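Local coordinates for protein CT398 (Chlamydia trachomatis, PDB 4ILO) that is of unknown function but, with its long coiled-coil hairpin and zinc ribbon, may bind DNA or RNA, at residues A40-I45 / S136-S141; S203-A208 / E227-I232. All blocks are in the same frame, centred on the assembly; numbering follows the deposited sequence.

Interaction 1. Residues A40-I45 / S136-S141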
loop_
_atom_site.group_PDB
_atom_site.type_symbol
_atom_site.label_atom_id
_atom_site.label_comp_id
_atom_site.label_asym_id
_atom_site.label_seq_id
_atom_site.Cartn_x
_atom_site.Cartn_y
_atom_site.Cartn_z
ATOM N N ALA A 40 -3.614 -2.520 1.516
ATOM C CA ALA A 40 -3.944 -2.642 0.102
ATOM C C ALA A 40 -4.521 -4.023 -0.234
ATOM O O ALA A 40 -5.335 -4.151 -1.151
ATOM C CB ALA A 40 -2.695 -2.330 -0.734
ATOM N N LEU A 41 -4.110 -5.072 0.469
ATOM C CA LEU A 41 -4.716 -6.365 0.215
ATOM C C LEU A 41 -6.178 -6.355 0.647
ATOM O O LEU A 41 -7.047 -6.903 -0.053
ATOM C CB LEU A 41 -3.912 -7.473 0.909
ATOM C CG LEU A 41 -4.412 -8.918 0.724
ATOM C CD1 LEU A 41 -4.002 -9.498 -0.613
ATOM C CD2 LEU A 41 -3.886 -9.814 1.839
ATOM N N LYS A 42 -6.478 -5.700 1.777
ATOM C CA LYS A 42 -7.869 -5.579 2.209
ATOM C C LYS A 42 -8.641 -4.666 1.278
ATOM O O LYS A 42 -9.787 -4.954 0.935
ATOM C CB LYS A 42 -7.976 -5.028 3.627
ATOM C CG LYS A 42 -7.313 -5.912 4.693
ATOM C CD LYS A 42 -7.632 -5.476 6.120
ATOM C CE LYS A 42 -6.747 -4.329 6.607
ATOM N NZ LYS A 42 -6.911 -4.184 8.083
ATOM N N THR A 43 -8.044 -3.548 0.872
ATOM C CA THR A 43 -8.810 -2.615 0.072
ATOM C C THR A 43 -9.177 -3.231 -1.267
ATOM O O THR A 43 -10.270 -2.982 -1.791
ATOM C CB THR A 43 -8.036 -1.319 -0.085
ATOM O OG1 THR A 43 -8.004 -0.665 1.189
ATOM C CG2 THR A 43 -8.717 -0.424 -1.122
ATOM N N ASP A 44 -8.300 -4.073 -1.808
ATOM C CA ASP A 44 -8.627 -4.770 -3.036
ATOM C C ASP A 44 -9.818 -5.701 -2.839
ATOM O O ASP A 44 -10.680 -5.834 -3.727
ATOM C CB ASP A 44 -7.415 -5.551 -3.524
ATOM C CG ASP A 44 -7.695 -6.269 -4.823
ATOM O OD1 ASP A 44 -7.896 -5.562 -5.831
ATOM O OD2 ASP A 44 -7.734 -7.527 -4.839
ATOM N N ILE A 45 -9.891 -6.371 -1.693
ATOM C CA ILE A 45 -11.007 -7.295 -1.507
ATOM C C ILE A 45 -12.298 -6.517 -1.299
ATOM O O ILE A 45 -13.363 -6.938 -1.749
ATOM C CB ILE A 45 -10.753 -8.302 -0.377
ATOM C CG1 ILE A 45 -9.532 -9.158 -0.675
ATOM C CG2 ILE A 45 -11.940 -9.214 -0.242
ATOM C CD1 ILE A 45 -9.041 -9.912 0.543
ATOM N N SER A 136 -13.117 -11.352 5.595
ATOM C CA SER A 136 -13.105 -11.553 7.036
ATOM C C SER A 136 -11.879 -12.360 7.446
ATOM O O SER A 136 -11.226 -12.031 8.440
ATOM C CB SER A 136 -14.444 -12.165 7.483
ATOM O OG SER A 136 -14.544 -12.453 8.871
ATOM N N SER A 137 -11.492 -13.366 6.642
ATOM C CA SER A 137 -10.309 -14.161 6.984
ATOM C C SER A 137 -9.033 -13.337 6.879
ATOM O O SER A 137 -8.126 -13.476 7.702
ATOM C CB SER A 137 -10.205 -15.392 6.089
ATOM O OG SER A 137 -11.261 -16.289 6.370
ATOM N N THR A 138 -8.937 -12.484 5.868
ATOM C CA THR A 138 -7.752 -11.657 5.712
ATOM C C THR A 138 -7.615 -10.694 6.892
ATOM O O THR A 138 -6.559 -10.627 7.531
ATOM C CB THR A 138 -7.849 -10.908 4.379
ATOM O OG1 THR A 138 -7.878 -11.852 3.295
ATOM C CG2 THR A 138 -6.681 -9.945 4.186
ATOM N N GLU A 139 -8.690 -9.964 7.216
ATOM C CA GLU A 139 -8.697 -9.106 8.400
ATOM C C GLU A 139 -8.304 -9.886 9.648
ATOM O O GLU A 139 -7.452 -9.456 10.429
ATOM C CB GLU A 139 -10.081 -8.485 8.588
ATOM C CG GLU A 139 -10.452 -7.485 7.495
ATOM C CD GLU A 139 -11.811 -6.814 7.733
ATOM O OE1 GLU A 139 -11.940 -5.616 7.396
ATOM O OE2 GLU A 139 -12.747 -7.480 8.249
ATOM N N ASN A 140 -8.920 -11.043 9.855
ATOM C CA ASN A 140 -8.597 -11.829 11.040
ATOM C C ASN A 140 -7.121 -12.228 11.052
ATOM O O ASN A 140 -6.447 -12.076 12.066
ATOM C CB ASN A 140 -9.520 -13.048 11.136
ATOM C CG ASN A 140 -9.286 -13.859 12.411
ATOM O OD1 ASN A 140 -9.979 -13.675 13.428
ATOM N ND2 ASN A 140 -8.305 -14.764 12.363
ATOM N N SER A 141 -6.598 -12.754 9.935
ATOM C CA SER A 141 -5.223 -13.228 9.921
ATOM C C SER A 141 -4.230 -12.100 10.095
ATOM O O SER A 141 -3.053 -12.363 10.360
ATOM C CB SER A 141 -4.897 -13.920 8.599
ATOM O OG SER A 141 -5.350 -15.257 8.630
#
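Thr-138 holds OG1 beside its own backbone N (chi1 -62°), which puts the methyl CG2 anti to that N, and both branches meet helix 2-86. On the other side, Leu-41 swings CG away from its backbone N (chi1 -179°) and carries CD2 out to the Thr-138 methyl. The two carbons, Leu-41 CD2 and Thr-138 CG2, lie 3.7 Å apart, and the side chains pass each other at a slant. Lys-42 brushes the same methyl with its CG, at 4.1 Å from Thr-138 CG2. The methyl thus touches two residues of the facing helix.

The other branch of Thr-138 meets Ile-45 tip to tip, with Ile-45 CD1 3.6 Å from Thr-138 OG1. This is a van der Waals contact. The hydroxyl has its hydrogen-bond partner in its own helix, the carbonyl O of Ser-134, one turn back.

Lys-42 also touches Glu-139 through its aliphatic part. Lys-42 CD lies 3.7 Å from Glu-139 CG, and the bent Lys-42 chain crosses that of Glu-139 at about a right angle. Lys-42 NZ stays 5.3 Å from Glu-139 OE1, too far for a salt bridge, although the opposite charges probably attract weakly. Each has its own partner on the opposite helix: Lys-42 NZ pairs with Glu-146, and Glu-139 OE1 with Arg-46. Both of these outside pairs bridge the two helices.

The short segments run nearly antiparallel, at 164°, with their axes 10.1 Å apart at closest approach. This is modest side-chain packing between the two arms of an antiparallel coiled-coil hairpin. Ile-45 extends it along the partner arm to Ser-134 and Leu-135, so the contact joins the middle of helix 2-86 to the middle of helix 90-171.

Interaction 2. Residues S203-A208 / E227-I232; sequences SGCHIA and EHCSRI. With ZN (zinc ion), chain C.
Ile-207 packs on His-228 beside the zinc site. Ile-207 CB lies 4.1 Å from His-228 CD2. Ile-207 CG1 stays beside the backbone N (chi1 -63°), which leaves CG2 anti to that N and over the ring. There CG2 sits above the ring centre, 3.4 Å from the centroid and 14° off the normal, a CH-pi contact. The other branch ends in CD1, 3.8 Å from His-228 CB. At the ring edge, in plane, a water joins His-228 NE2 to the carbonyl O of Ala-208.

The zinc ion ties the two loops together. Cys-205 SG and Cys-229 SG each bind it at 2.3 Å, and Cys-202 and Cys-226 complete the four-cysteine site. Both CB atoms also touch, Cys-205 CB to Cys-229 CB at 3.8 Å. Cys-229 SG accepts two further N-H groups, from the backbone N of Arg-231 and from its NH1, the latter at 3.4 Å and in the guanidinium plane. These bonds probably temper the negative charge of the thiolate. Gly-204 O lies over one guanidinium face, offset toward its rim, while Arg-231 CD packs on Gly-204 CA.

The site has the paired CxxC loops of a zinc ribbon. One loop follows strand 201-202 and leads to helix 211-219; the other joins strands 224-225 and 232-234. Arg-231 reaches back to Asp-191 and the carbonyl of Arg-192, linking the site to the chain just after helix 176-189.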
loop_
_atom_site.group_PDB
_atom_site.type_symbol
_atom_site.label_atom_id
_atom_site.label_comp_id
_atom_site.label_asym_id
_atom_site.label_seq_id
_atom_site.Cartn_x
_atom_site.Cartn_y
_atom_site.Cartn_z
ATOM N N SER A 203 39.014 4.004 5.315
ATOM C CA SER A 203 38.079 2.952 5.676
ATOM C C SER A 203 36.672 3.249 5.184
ATOM O O SER A 203 35.818 2.368 5.213
ATOM C CB SER A 203 38.116 2.690 7.180
ATOM O OG SER A 203 37.511 3.729 7.901
ATOM N N GLY A 204 36.425 4.464 4.710
ATOM C CA GLY A 204 35.182 4.789 4.040
ATOM C C GLY A 204 35.074 4.247 2.623
ATOM O O GLY A 204 34.033 3.696 2.256
ATOM N N CYS A 205 36.125 4.392 1.810
ATOM C CA CYS A 205 36.075 3.981 0.407
ATOM C C CYS A 205 37.081 2.891 0.062
ATOM O O CYS A 205 36.983 2.308 -1.022
ATOM C CB CYS A 205 36.285 5.202 -0.516
ATOM S SG CYS A 205 37.999 5.888 -0.609
ATOM N N HIS A 206 38.035 2.602 0.955
ATOM C CA HIS A 206 39.066 1.561 0.817
ATOM C C HIS A 206 40.162 1.916 -0.180
ATOM O O HIS A 206 40.913 1.050 -0.617
ATOM C CB HIS A 206 38.497 0.152 0.573
ATOM C CG HIS A 206 37.784 -0.414 1.762
ATOM N ND1 HIS A 206 37.677 0.263 2.961
ATOM C CD2 HIS A 206 37.138 -1.588 1.940
ATOM C CE1 HIS A 206 36.992 -0.470 3.822
ATOM N NE2 HIS A 206 36.661 -1.600 3.228
ATOM N N ILE A 207 40.316 3.164 -0.521
ATOM C CA ILE A 207 41.396 3.572 -1.408
ATOM C C ILE A 207 42.603 3.998 -0.555
ATOM O O ILE A 207 42.458 4.720 0.445
ATOM C CB ILE A 207 40.898 4.656 -2.390
ATOM C CG1 ILE A 207 39.770 4.038 -3.272
ATOM C CG2 ILE A 207 42.043 5.232 -3.245
ATOM C CD1 ILE A 207 39.234 4.934 -4.406
ATOM N N ALA A 208 43.787 3.478 -0.900
ATOM C CA ALA A 208 44.995 3.734 -0.112
ATOM C C ALA A 208 45.431 5.199 -0.184
ATOM O O ALA A 208 45.339 5.859 -1.227
ATOM C CB ALA A 208 46.147 2.853 -0.602
ATOM N N GLU A 227 41.297 11.908 -0.436
ATOM C CA GLU A 227 41.466 12.468 -1.773
ATOM C C GLU A 227 40.506 11.852 -2.791
ATOM O O GLU A 227 40.346 12.413 -3.886
ATOM C CB GLU A 227 42.911 12.285 -2.228
ATOM C CG GLU A 227 43.909 13.142 -1.444
ATOM C CD GLU A 227 45.262 13.210 -2.124
ATOM O OE1 GLU A 227 45.465 14.157 -2.911
ATOM O OE2 GLU A 227 46.110 12.315 -1.890
ATOM N N HIS A 228 39.841 10.746 -2.450
ATOM C CA HIS A 228 38.920 10.084 -3.380
ATOM C C HIS A 228 37.457 10.180 -2.998
ATOM O O HIS A 228 36.619 10.426 -3.871
ATOM C CB HIS A 228 39.353 8.627 -3.572
ATOM C CG HIS A 228 40.811 8.529 -3.919
ATOM N ND1 HIS A 228 41.267 8.449 -5.219
ATOM C CD2 HIS A 228 41.916 8.606 -3.140
ATOM C CE1 HIS A 228 42.588 8.433 -5.222
ATOM N NE2 HIS A 228 43.007 8.521 -3.972
ATOM N N CYS A 229 37.101 10.024 -1.724
ATOM C CA CYS A 229 35.698 10.104 -1.349
ATOM C C CYS A 229 35.345 11.370 -0.591
ATOM O O CYS A 229 34.163 11.625 -0.381
ATOM C CB CYS A 229 35.270 8.872 -0.532
ATOM S SG CYS A 229 35.886 8.779 1.210
ATOM N N SER A 230 36.325 12.155 -0.152
ATOM C CA SER A 230 36.126 13.448 0.530
ATOM C C SER A 230 35.710 13.308 1.998
ATOM O O SER A 230 35.508 14.366 2.667
ATOM C CB SER A 230 35.093 14.364 -0.162
ATOM O OG SER A 230 35.507 14.746 -1.471
ATOM N N ARG A 231 35.568 12.096 2.531
ATOM C CA ARG A 231 35.314 11.936 3.950
ATOM C C ARG A 231 36.473 12.498 4.779
ATOM O O ARG A 231 37.610 12.591 4.312
ATOM C CB ARG A 231 35.167 10.462 4.288
ATOM C CG ARG A 231 33.903 9.810 3.672
ATOM C CD ARG A 231 33.770 8.389 4.164
ATOM N NE ARG A 231 32.434 7.836 3.916
ATOM C CZ ARG A 231 32.037 7.349 2.749
ATOM N NH1 ARG A 231 32.845 7.369 1.700
ATOM N NH2 ARG A 231 30.805 6.858 2.625
ATOM N N ILE A 232 36.172 12.837 6.035
ATOM C CA ILE A 232 37.189 13.296 6.996
ATOM C C ILE A 232 37.955 12.089 7.531
ATOM O O ILE A 232 37.348 11.143 8.047
ATOM C CB ILE A 232 36.522 14.051 8.160
ATOM C CG1 ILE A 232 35.890 15.345 7.656
ATOM C CG2 ILE A 232 37.541 14.310 9.292
ATOM C CD1 ILE A 232 34.756 15.856 8.512
HETATM ZN ZN ZN C . 37.835 7.587 0.991
HETATM O O HOH W 1 45.527 8.088 -2.692
#

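Overall arrangement
From the N terminus the chain runs out along helix 2-86, turns, and returns along helix 90-171. Interaction 1 closes this long, almost wholly helical loop by pairing residues 40-45 with 136-141. The chain then passes through helix 176-189 and strand 194-198 into the zinc ribbon. There interaction 2 closes a much shorter loop, 203-208 with 227-232, which includes helix 211-219 and strand 224-225. The two loops follow one another in series and neither nest nor cross. The centres of interactions 1 and 2 are about 49 Å apart, and the nearest atoms of interactions 1 and 2 about 35 Å. One contact joins the hairpin arms; the other joins the metal-binding loops of the ribbon.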